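PDB 3TQK: phospho-2-dehydro-3-deoxyheptonate aldolase from Francisella tularensis, which probably catalyses the condensation of phosphoenolpyruvate with D-erythrose 4-phosphate to give DAHP and phosphate, the first committed step of chorismate biosynthesis. Local coordinates for residues A[55-60]-A[67-72]; A[85-90]-A[153-158]; A[128-131]-A[136-139]. All blocks are in the same frame, centred on the assembly; numbering follows the deposited sequence.

Contact 1: A[55-60]-A[67-72]; sequences VGPCSI and IEYATK. With MN (manganese (II) ion), chain B.
Tyr69 carries the whole helix side of this contact, reaching Val55 and Gly56 at the end of strand 51-56 and Pro57 just beyond it. Along the helix, Ile67 comes first; its side chain turns to Leu126 and Asp129 of helix 116-132, while its carbonyl oxygen stays with its own helix. Glu68 lies on the outer side, where its carboxylate is hydrogen-bonded to Tyr316. Tyr69 follows, with CG anti to the backbone N (chi1 -177°), a setting that sends the ring straight out from the helix to span the 8.1 Å between Tyr69 CA and Gly56 CA. Pro57 CD sits over one face of the ring, off-centre toward the rim, 4.2 Å from Tyr69 CE1. At the far end, Tyr69 OH lies 3.7 Å from Val55 CG2 and equally far from Gly56 CA; its polar partner is Ser300 OG, so a long aromatic with a terminal hydroxyl suits both the apolar wall and this hydrogen bond. Glycine fits at position 56 because, at its backbone angles (phi 166°, psi -170°), a CB would jam against Pro57 CD and the preceding carbonyl oxygen. Ala70, small, faces Met88. Thr71 turns back on the helix: its OG1 binds Ile67 O at 2.9 Å from above the carbonyl plane, an oxygen that Thr71 N also uses. Just past the packed residues, Cys58 SG binds manganese at 2.6 Å, alongside His266, Glu299 and Asp322, and Arg89 holds the carbonyls of Pro57 and Cys58. Strand and helix here are the first two elements of the beta-alpha-beta unit 51-56, 63-80, 84-89 of a TIM barrel, and the loop just past the strand's C-terminal end carries Cys58 to the manganese.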
loop_
_atom_site.group_PDB
_atom_site.type_symbol
_atom_site.label_atom_id
_atom_site.label_comp_id
_atom_site.label_asym_id
_atom_site.label_seq_id
_atom_site.Cartn_x
_atom_site.Cartn_y
_atom_site.Cartn_z
ATOM N N VAL A 55 10.001 -22.189 0.571
ATOM C CA VAL A 55 9.056 -23.270 0.649
ATOM C C VAL A 55 8.509 -23.371 2.058
ATOM O O VAL A 55 9.251 -23.327 3.032
ATOM C CB VAL A 55 9.715 -24.611 0.223
ATOM C CG1 VAL A 55 10.880 -24.953 1.132
ATOM C CG2 VAL A 55 8.699 -25.731 0.230
ATOM N N GLY A 56 7.197 -23.496 2.167
ATOM C CA GLY A 56 6.578 -23.682 3.462
ATOM C C GLY A 56 5.090 -23.457 3.399
ATOM O O GLY A 56 4.529 -23.351 2.308
ATOM N N PRO A 57 4.440 -23.408 4.571
ATOM C CA PRO A 57 2.996 -23.203 4.685
ATOM C C PRO A 57 2.536 -21.876 4.100
ATOM O O PRO A 57 3.298 -20.906 4.101
ATOM C CB PRO A 57 2.769 -23.214 6.195
ATOM C CG PRO A 57 3.894 -24.020 6.736
ATOM C CD PRO A 57 5.056 -23.686 5.880
ATOM N N CYS A 58 1.297 -21.836 3.613
ATOM C CA CYS A 58 0.723 -20.588 3.102
ATOM C C CYS A 58 0.883 -19.499 4.160
ATOM O O CYS A 58 1.430 -18.433 3.884
ATOM C CB CYS A 58 -0.757 -20.763 2.730
ATOM S SG CYS A 58 -1.601 -19.187 2.327
ATOM N N SER A 59 0.418 -19.800 5.372
ATOM C CA SER A 59 0.539 -18.894 6.513
ATOM C C SER A 59 0.653 -19.728 7.785
ATOM O O SER A 59 0.098 -20.822 7.859
ATOM C CB SER A 59 -0.699 -18.011 6.603
ATOM O OG SER A 59 -1.843 -18.823 6.865
ATOM N N ILE A 60 1.382 -19.221 8.777
ATOM C CA ILE A 60 1.520 -19.942 10.038
ATOM C C ILE A 60 0.274 -19.686 10.903
ATOM O O ILE A 60 -0.193 -18.545 11.030
ATOM C CB ILE A 60 2.801 -19.534 10.800
ATOM C CG1 ILE A 60 4.062 -19.808 9.945
ATOM C CG2 ILE A 60 2.883 -20.236 12.172
ATOM C CD1 ILE A 60 4.400 -21.275 9.701
ATOM N N ILE A 67 7.348 -25.972 13.672
ATOM C CA ILE A 67 8.597 -26.587 14.115
ATOM C C ILE A 67 8.724 -28.012 13.552
ATOM O O ILE A 67 9.766 -28.366 12.985
ATOM C CB ILE A 67 8.705 -26.608 15.666
ATOM C CG1 ILE A 67 8.917 -25.186 16.218
ATOM C CG2 ILE A 67 9.822 -27.554 16.129
ATOM C CD1 ILE A 67 10.274 -24.593 15.922
ATOM N N GLU A 68 7.676 -28.825 13.679
ATOM C CA GLU A 68 7.742 -30.171 13.106
ATOM C C GLU A 68 8.021 -30.151 11.604
ATOM O O GLU A 68 8.842 -30.928 11.125
ATOM C CB GLU A 68 6.479 -30.977 13.384
ATOM C CG GLU A 68 6.620 -32.453 13.006
ATOM C CD GLU A 68 5.360 -33.252 13.260
ATOM O OE1 GLU A 68 5.092 -34.188 12.483
ATOM O OE2 GLU A 68 4.634 -32.941 14.228
ATOM N N TYR A 69 7.345 -29.268 10.869
ATOM C CA TYR A 69 7.604 -29.093 9.434
ATOM C C TYR A 69 9.071 -28.744 9.189
ATOM O O TYR A 69 9.712 -29.302 8.298
ATOM C CB TYR A 69 6.707 -27.991 8.844
ATOM C CG TYR A 69 6.876 -27.805 7.345
ATOM C CD1 TYR A 69 7.788 -26.895 6.843
ATOM C CD2 TYR A 69 6.129 -28.548 6.443
ATOM C CE1 TYR A 69 7.954 -26.723 5.484
ATOM C CE2 TYR A 69 6.287 -28.393 5.083
ATOM C CZ TYR A 69 7.205 -27.476 4.606
ATOM O OH TYR A 69 7.383 -27.307 3.253
ATOM N N ALA A 70 9.590 -27.820 9.994
ATOM C CA ALA A 70 10.954 -27.320 9.838
ATOM C C ALA A 70 11.975 -28.422 10.018
ATOM O O ALA A 70 12.965 -28.474 9.291
ATOM C CB ALA A 70 11.228 -26.214 10.813
ATOM N N THR A 71 11.734 -29.291 10.992
ATOM C CA THR A 71 12.588 -30.441 11.235
ATOM C C THR A 71 12.711 -31.310 9.984
ATOM O O THR A 71 13.813 -31.684 9.581
ATOM C CB THR A 71 12.041 -31.294 12.393
ATOM O OG1 THR A 71 11.788 -30.442 13.521
ATOM C CG2 THR A 71 13.029 -32.411 12.766
ATOM N N LYS A 72 11.573 -31.620 9.377
ATOM C CA LYS A 72 11.553 -32.396 8.148
ATOM C C LYS A 72 12.297 -31.664 7.036
ATOM O O LYS A 72 13.062 -32.269 6.308
ATOM C CB LYS A 72 10.115 -32.714 7.716
ATOM C CG LYS A 72 9.491 -33.916 8.451
ATOM C CD LYS A 72 8.024 -34.153 8.031
ATOM C CE LYS A 72 7.747 -35.630 7.707
ATOM N NZ LYS A 72 8.102 -36.556 8.823
HETATM MN MN MN B . -0.856 -18.199 0.074
#

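Contact 2: A[85-90]-A[153-158]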
loop_
_atom_site.group_PDB
_atom_site.type_symbol
_atom_site.label_atom_id
_atom_site.label_comp_id
_atom_site.label_asym_id
_atom_site.label_seq_id
_atom_site.Cartn_x
_atom_site.Cartn_y
_atom_site.Cartn_z
ATOM N N LEU A 85 19.284 -23.606 -2.571
ATOM C CA LEU A 85 19.252 -22.929 -1.276
ATOM C C LEU A 85 17.808 -22.950 -0.778
ATOM O O LEU A 85 16.933 -22.332 -1.390
ATOM C CB LEU A 85 19.756 -21.491 -1.377
ATOM C CG LEU A 85 19.760 -20.686 -0.069
ATOM C CD1 LEU A 85 20.683 -21.318 0.987
ATOM C CD2 LEU A 85 20.155 -19.230 -0.314
ATOM N N ILE A 86 17.566 -23.686 0.309
ATOM C CA ILE A 86 16.236 -23.825 0.886
ATOM C C ILE A 86 16.046 -22.759 1.938
ATOM O O ILE A 86 16.879 -22.609 2.841
ATOM C CB ILE A 86 16.006 -25.217 1.516
ATOM C CG1 ILE A 86 15.928 -26.284 0.420
ATOM C CG2 ILE A 86 14.712 -25.231 2.312
ATOM C CD1 ILE A 86 16.066 -27.686 0.912
ATOM N N ILE A 87 14.966 -21.996 1.782
ATOM C CA ILE A 87 14.585 -20.959 2.727
ATOM C C ILE A 87 13.164 -21.249 3.159
ATOM O O ILE A 87 12.283 -21.403 2.320
ATOM C CB ILE A 87 14.616 -19.561 2.094
ATOM C CG1 ILE A 87 16.024 -19.240 1.581
ATOM C CG2 ILE A 87 14.155 -18.511 3.127
ATOM C CD1 ILE A 87 16.121 -17.912 0.886
HETATM N N MSE A 88 12.935 -21.351 4.457
HETATM C CA MSE A 88 11.598 -21.683 4.910
HETATM C C MSE A 88 10.668 -20.492 4.961
HETATM O O MSE A 88 10.992 -19.454 5.528
HETATM C CB MSE A 88 11.564 -22.303 6.281
HETATM C CG MSE A 88 10.097 -22.530 6.664
HETATM SE SE MSE A 88 9.958 -23.804 7.961
HETATM C CE MSE A 88 8.099 -23.590 8.582
ATOM N N ARG A 89 9.480 -20.712 4.419
ATOM C CA ARG A 89 8.436 -19.713 4.340
ATOM C C ARG A 89 7.732 -19.624 5.690
ATOM O O ARG A 89 7.124 -20.598 6.158
ATOM C CB ARG A 89 7.474 -20.138 3.231
ATOM C CG ARG A 89 6.369 -19.191 2.900
ATOM C CD ARG A 89 5.315 -19.902 2.043
ATOM N NE ARG A 89 4.087 -19.129 2.110
ATOM C CZ ARG A 89 3.783 -18.118 1.307
ATOM N NH1 ARG A 89 4.584 -17.777 0.311
ATOM N NH2 ARG A 89 2.646 -17.452 1.493
ATOM N N VAL A 90 7.834 -18.465 6.329
ATOM C CA VAL A 90 7.218 -18.250 7.632
ATOM C C VAL A 90 6.358 -16.991 7.556
ATOM O O VAL A 90 6.787 -15.907 7.974
ATOM C CB VAL A 90 8.288 -18.123 8.752
ATOM C CG1 VAL A 90 7.653 -18.318 10.114
ATOM C CG2 VAL A 90 9.418 -19.131 8.551
ATOM N N LEU A 153 16.075 -11.584 11.856
ATOM C CA LEU A 153 15.967 -13.047 11.761
ATOM C C LEU A 153 15.547 -13.491 10.347
ATOM O O LEU A 153 15.449 -14.682 10.062
ATOM C CB LEU A 153 14.944 -13.545 12.775
ATOM C CG LEU A 153 15.345 -13.400 14.242
ATOM C CD1 LEU A 153 14.122 -13.490 15.146
ATOM C CD2 LEU A 153 16.391 -14.442 14.621
ATOM N N ILE A 154 15.326 -12.517 9.463
ATOM C CA ILE A 154 14.842 -12.766 8.104
ATOM C C ILE A 154 15.997 -12.664 7.098
ATOM O O ILE A 154 16.733 -11.658 7.066
ATOM C CB ILE A 154 13.745 -11.766 7.729
ATOM C CG1 ILE A 154 12.526 -11.981 8.628
ATOM C CG2 ILE A 154 13.355 -11.871 6.243
ATOM C CD1 ILE A 154 11.995 -13.392 8.621
ATOM N N THR A 155 16.136 -13.729 6.305
ATOM C CA THR A 155 17.123 -13.830 5.234
ATOM C C THR A 155 16.622 -13.196 3.937
ATOM O O THR A 155 17.370 -12.525 3.236
ATOM C CB THR A 155 17.428 -15.290 4.950
ATOM O OG1 THR A 155 18.161 -15.839 6.056
ATOM C CG2 THR A 155 18.236 -15.444 3.631
ATOM N N TRP A 156 15.354 -13.435 3.635
ATOM C CA TRP A 156 14.736 -12.994 2.401
ATOM C C TRP A 156 13.309 -12.598 2.710
ATOM O O TRP A 156 12.612 -13.318 3.410
ATOM C CB TRP A 156 14.706 -14.137 1.395
ATOM C CG TRP A 156 14.022 -13.821 0.118
ATOM C CD1 TRP A 156 14.603 -13.353 -1.019
ATOM C CD2 TRP A 156 12.638 -13.977 -0.177
ATOM N NE1 TRP A 156 13.666 -13.194 -1.994
ATOM C CE2 TRP A 156 12.450 -13.579 -1.504
ATOM C CE3 TRP A 156 11.530 -14.403 0.562
ATOM C CZ2 TRP A 156 11.208 -13.593 -2.114
ATOM C CZ3 TRP A 156 10.300 -14.424 -0.048
ATOM C CH2 TRP A 156 10.146 -14.017 -1.371
ATOM N N GLY A 157 12.872 -11.464 2.184
ATOM C CA GLY A 157 11.509 -10.995 2.431
ATOM C C GLY A 157 10.781 -10.647 1.166
ATOM O O GLY A 157 11.395 -10.527 0.120
ATOM N N ALA A 158 9.470 -10.457 1.269
ATOM C CA ALA A 158 8.650 -10.131 0.114
ATOM C C ALA A 158 7.773 -8.920 0.356
ATOM O O ALA A 158 7.306 -8.700 1.479
ATOM C CB ALA A 158 7.779 -11.313 -0.264
#
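Ile87 reaches across to Trp156 and Thr155 with a single methyl group, CD1. The side chain is fully stretched: CG1 stands beside the backbone N and anti to the carbonyl carbon (chi1 -60°), and the trans second torsion (chi2 177°) extends CD1 away from its own backbone. There CD1 meets Trp156 CB at 4.1 Å and Thr155 CG2 at 4.3 Å, so it rests on the root of the tryptophan and not on its ring. The two side chains, Ile87 and Trp156, cross at about a right angle. In Trp156, CG is anti to the backbone N (chi1 177°) and the indole leaves the contact to meet the ring of His227, to whose NE2 its NE1 is hydrogen-bonded; the bulky, flat side chain thus combines apolar filling with one satisfied polar atom. Thr155 divides its branches in the same spirit: CG2 is offered to Ile87, while OG1 goes to Ser36 OG on helix 27-45, which also touches Leu85. Branched, apolar Ile87 suits a strand position whose side chain must meet residues beyond the adjacent strand. The nearest CA atoms, Ile87 CA and Thr155 CA, are 8.0 Å apart, because strand 137-140 runs between the two segments. Its small Ala138 touches both Ile87 and Trp156 and leaves space for the larger pair to meet over it. The three side chains thus come together inside the closed parallel barrel, forming an apolar patch in the interior of a TIM barrel.

Contact 3: A[128-131]-A[136-139]; sequences SDLT and PCAT
Between Cys137 and the pair Leu130-Thr131, the backbone passes from the last turn of helix 116-132 into strand 137-140 through a short turn. The CA atoms come nearest at Thr131 and Pro136, where Thr131 CA and Pro136 CA are 5.7 Å apart, and from there the strand draws away, leaving Ala138 and Thr139 well clear of the helical segment. Pro136 begins the return with its CB pointing away from the helix; its ring restricts phi to values such as the -66° found here, which suits the entry into the strand. Cys137, already in strand conformation, points its side chain at the helix, and by strand alternation Ala138 faces the other side, into the barrel. This is the alpha-to-beta return of a TIM barrel, in which the outer face of the third strand is covered by the helix that precedes it.

The thiol is the main point of contact. With SG beside the backbone N and anti to the carbonyl carbon (chi1 -68°), the sulfur lies 3.6 Å from Leu130 CB and 3.9 Å from Leu130 CD1, alongside the leucine from its base to one branch. Thr131 CG2 adds a third apolar neighbour at 4.0 Å from Cys137 SG. A cysteine is compact enough for this narrow approach yet polarisable enough to pack well among methyl and methylene groups. Thr131 turns its methyl to the sulfur because OG1 takes the place between backbone N and carbonyl carbon (chi1 54°), from where it is hydrogen-bonded to Leu127 O and to Ser29 OG. Leu130 also touches Val90.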
loop_
_atom_site.group_PDB
_atom_site.type_symbol
_atom_site.label_atom_id
_atom_site.label_comp_id
_atom_site.label_asym_id
_atom_site.label_seq_id
_atom_site.Cartn_x
_atom_site.Cartn_y
_atom_site.Cartn_z
ATOM N N SER A 128 13.085 -17.202 15.902
ATOM C CA SER A 128 14.283 -17.507 16.689
ATOM C C SER A 128 14.564 -19.007 16.649
ATOM O O SER A 128 15.677 -19.406 16.328
ATOM C CB SER A 128 14.135 -17.023 18.129
ATOM O OG SER A 128 15.303 -17.284 18.891
ATOM N N ASP A 129 13.547 -19.822 16.937
ATOM C CA ASP A 129 13.681 -21.282 16.942
ATOM C C ASP A 129 14.130 -21.871 15.598
ATOM O O ASP A 129 15.029 -22.708 15.555
ATOM C CB ASP A 129 12.365 -21.961 17.390
ATOM C CG ASP A 129 12.022 -21.678 18.854
ATOM O OD1 ASP A 129 12.880 -21.125 19.559
ATOM O OD2 ASP A 129 10.896 -21.988 19.300
ATOM N N LEU A 130 13.503 -21.430 14.513
ATOM C CA LEU A 130 13.814 -21.949 13.181
ATOM C C LEU A 130 15.248 -21.626 12.742
ATOM O O LEU A 130 15.979 -22.520 12.293
ATOM C CB LEU A 130 12.816 -21.413 12.159
ATOM C CG LEU A 130 11.371 -21.889 12.344
ATOM C CD1 LEU A 130 10.440 -21.104 11.434
ATOM C CD2 LEU A 130 11.258 -23.365 12.066
ATOM N N THR A 131 15.646 -20.362 12.871
ATOM C CA THR A 131 16.990 -19.940 12.518
ATOM C C THR A 131 18.028 -20.570 13.435
ATOM O O THR A 131 19.154 -20.864 12.997
ATOM C CB THR A 131 17.154 -18.423 12.583
ATOM O OG1 THR A 131 16.743 -17.960 13.869
ATOM C CG2 THR A 131 16.348 -17.735 11.463
ATOM N N PRO A 136 17.328 -20.885 7.210
ATOM C CA PRO A 136 16.980 -19.523 6.826
ATOM C C PRO A 136 15.478 -19.385 6.664
ATOM O O PRO A 136 14.818 -20.345 6.231
ATOM C CB PRO A 136 17.655 -19.336 5.467
ATOM C CG PRO A 136 18.463 -20.558 5.212
ATOM C CD PRO A 136 18.043 -21.615 6.150
ATOM N N CYS A 137 14.966 -18.192 6.967
ATOM C CA CYS A 137 13.533 -17.916 6.944
ATOM C C CYS A 137 13.134 -16.740 6.052
ATOM O O CYS A 137 13.870 -15.761 5.944
ATOM C CB CYS A 137 13.069 -17.623 8.368
ATOM S SG CYS A 137 13.131 -19.040 9.428
ATOM N N ALA A 138 11.935 -16.853 5.468
ATOM C CA ALA A 138 11.303 -15.842 4.625
ATOM C C ALA A 138 9.984 -15.365 5.239
ATOM O O ALA A 138 9.256 -16.152 5.827
ATOM C CB ALA A 138 11.017 -16.438 3.240
ATOM N N THR A 139 9.660 -14.085 5.087
ATOM C CA THR A 139 8.345 -13.586 5.500
ATOM C C THR A 139 7.944 -12.411 4.635
ATOM O O THR A 139 8.764 -11.895 3.886
ATOM C CB THR A 139 8.340 -13.184 6.974
ATOM O OG1 THR A 139 6.994 -13.207 7.467
ATOM C CG2 THR A 139 8.945 -11.807 7.158
#

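Overall arrangement
All three contacts belong to one eight-stranded parallel barrel and involve its first four strands, 51-56, 84-89, 137-140 and 156-159. Contact 1 closes first along the chain; contact 2 then spans a longer excursion within which contact 3 falls. Their centres lie close together, about 12 Å between contacts 1 and 2, about 10 Å between 1 and 3, and about 7 Å between 2 and 3. Contacts 1 and 3 join strands to the outer helices 63-80 and 116-132, which also touch each other, whereas contact 2 lies inside the barrel. The loop with Cys58 follows directly on strand 51-56, and Arg89 of strand 84-89, bonded to that loop's carbonyls, ties contacts 1 and 2 together.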